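Putidaredoxin reductase (Pseudomonas putida, PDB 1Q1R) uses its FAD to pass electrons, probably from NADH, to putidaredoxin, the iron-sulfur protein that supplies the cytochrome P450cam monooxygenase. Local coordinates at residues N304-E307 and Q308-I312. Residues are numbered along the deposited sequence; the frame is centred on the assembly and turned at random.
Sequences NALE and QARKI
Leu306 and Arg310, one turn apart on helix 302-316 of this glutathione reductase fold, run side by side in the same direction. In both, CG is anti to the carbonyl carbon (chi1 -63° and -78°), which sends the two chains off together; Leu306 CB then lies over one face of the guanidinium, displaced toward its rim and 3.9 Å from Arg310 NH1. Arginine suits this place because its methylenes run past the backbone oxygen, Arg310 CD 3.3 Å from Leu306 O, before the guanidinium reaches the leucine side chain and a weak, long ion pair with Glu18 of helix 14-25, which Leu306 also touches.

On another side of the helix, the buried Asn304 and Gln308 set their amide planes 75° apart, so the groups meet at a steep angle rather than stacking. Polar but uncharged, two amides suit neighbouring buried positions: Gln308 is long enough to reach Ala286 and Phe288 of strand 286-290, while the shorter Asn304 stays near Ile299 and Phe288. Gln308 CG packs 3.3 Å from Asn304 O. With an alanine here, the Asn304 amide is likely to lose its polar neighbour and a gap to open beside Phe288.

Small residues fit between these two sides: Ala305 touches the FAD, and Ala309 sits close against helix 14-25. Glu307 OE2 accepts a hydrogen bond from the backbone N of Ala325, and Lys311 NZ gives one to the backbone O of Glu270. Backbone bonds link each turn to the next, the straightest from Gln308 N to Asn304 O, 2.9 Å long with an N-H...O angle of 169°.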
loop_
_atom_site.group_PDB
_atom_site.type_symbol
_atom_site.label_atom_id
_atom_site.label_comp_id
_atom_site.label_asym_id
_atom_site.label_seq_id
_atom_site.Cartn_x
_atom_site.Cartn_y
_atom_site.Cartn_z
ATOM N N ASN A 304 -4.629 -6.241 2.565
ATOM C CA ASN A 304 -5.257 -5.656 3.741
ATOM C C ASN A 304 -6.620 -5.057 3.400
ATOM O O ASN A 304 -7.595 -5.246 4.132
ATOM C CB ASN A 304 -4.350 -4.585 4.351
ATOM C CG ASN A 304 -4.959 -3.945 5.585
ATOM O OD1 ASN A 304 -5.273 -2.749 5.590
ATOM N ND2 ASN A 304 -5.139 -4.738 6.635
ATOM N N ALA A 305 -6.696 -4.342 2.282
ATOM C CA ALA A 305 -7.955 -3.732 1.872
ATOM C C ALA A 305 -8.999 -4.803 1.583
ATOM O O ALA A 305 -10.161 -4.668 1.966
ATOM C CB ALA A 305 -7.745 -2.860 0.631
ATOM N N LEU A 306 -8.586 -5.868 0.904
ATOM C CA LEU A 306 -9.509 -6.947 0.571
ATOM C C LEU A 306 -10.038 -7.621 1.840
ATOM O O LEU A 306 -11.248 -7.792 2.004
ATOM C CB LEU A 306 -8.815 -7.976 -0.326
ATOM C CG LEU A 306 -8.351 -7.461 -1.696
ATOM C CD1 LEU A 306 -7.578 -8.551 -2.445
ATOM C CD2 LEU A 306 -9.561 -7.023 -2.502
ATOM N N GLU A 307 -9.127 -7.990 2.734
ATOM C CA GLU A 307 -9.502 -8.647 3.982
ATOM C C GLU A 307 -10.461 -7.780 4.796
ATOM O O GLU A 307 -11.533 -8.237 5.196
ATOM C CB GLU A 307 -8.250 -8.969 4.804
ATOM C CG GLU A 307 -8.539 -9.504 6.205
ATOM C CD GLU A 307 -7.285 -9.925 6.952
ATOM O OE1 GLU A 307 -6.254 -9.231 6.837
ATOM O OE2 GLU A 307 -7.333 -10.944 7.670
ATOM N N GLN A 308 -10.085 -6.524 5.023
ATOM C CA GLN A 308 -10.928 -5.616 5.790
ATOM C C GLN A 308 -12.271 -5.351 5.113
ATOM O O GLN A 308 -13.309 -5.308 5.774
ATOM C CB GLN A 308 -10.198 -4.291 6.046
ATOM C CG GLN A 308 -9.008 -4.434 6.977
ATOM C CD GLN A 308 -8.442 -3.102 7.451
ATOM O OE1 GLN A 308 -7.433 -3.066 8.155
ATOM N NE2 GLN A 308 -9.092 -2.005 7.074
ATOM N N ALA A 309 -12.255 -5.182 3.796
ATOM C CA ALA A 309 -13.487 -4.919 3.059
ATOM C C ALA A 309 -14.435 -6.118 3.122
ATOM O O ALA A 309 -15.653 -5.959 3.207
ATOM C CB ALA A 309 -13.163 -4.577 1.604
ATOM N N ARG A 310 -13.875 -7.319 3.074
ATOM C CA ARG A 310 -14.693 -8.521 3.135
ATOM C C ARG A 310 -15.279 -8.720 4.534
ATOM O O ARG A 310 -16.399 -9.208 4.680
ATOM C CB ARG A 310 -13.864 -9.733 2.697
ATOM C CG ARG A 310 -13.736 -9.799 1.181
ATOM C CD ARG A 310 -12.523 -10.568 0.689
ATOM N NE ARG A 310 -12.422 -10.468 -0.767
ATOM C CZ ARG A 310 -11.390 -10.897 -1.487
ATOM N NH1 ARG A 310 -10.349 -11.465 -0.890
ATOM N NH2 ARG A 310 -11.399 -10.755 -2.808
ATOM N N LYS A 311 -14.528 -8.317 5.553
ATOM C CA LYS A 311 -14.979 -8.444 6.931
ATOM C C LYS A 311 -16.169 -7.515 7.172
ATOM O O LYS A 311 -17.149 -7.901 7.816
ATOM C CB LYS A 311 -13.836 -8.100 7.888
ATOM C CG LYS A 311 -14.167 -8.289 9.363
ATOM C CD LYS A 311 -12.952 -8.016 10.231
ATOM C CE LYS A 311 -13.266 -8.203 11.712
ATOM N NZ LYS A 311 -12.071 -7.960 12.576
ATOM N N ILE A 312 -16.082 -6.294 6.648
ATOM C CA ILE A 312 -17.160 -5.322 6.797
ATOM C C ILE A 312 -18.432 -5.830 6.126
ATOM O O ILE A 312 -19.516 -5.771 6.704
ATOM C CB ILE A 312 -16.781 -3.956 6.174
ATOM C CG1 ILE A 312 -15.766 -3.243 7.072
ATOM C CG2 ILE A 312 -18.032 -3.106 5.969
ATOM C CD1 ILE A 312 -15.386 -1.853 6.600
#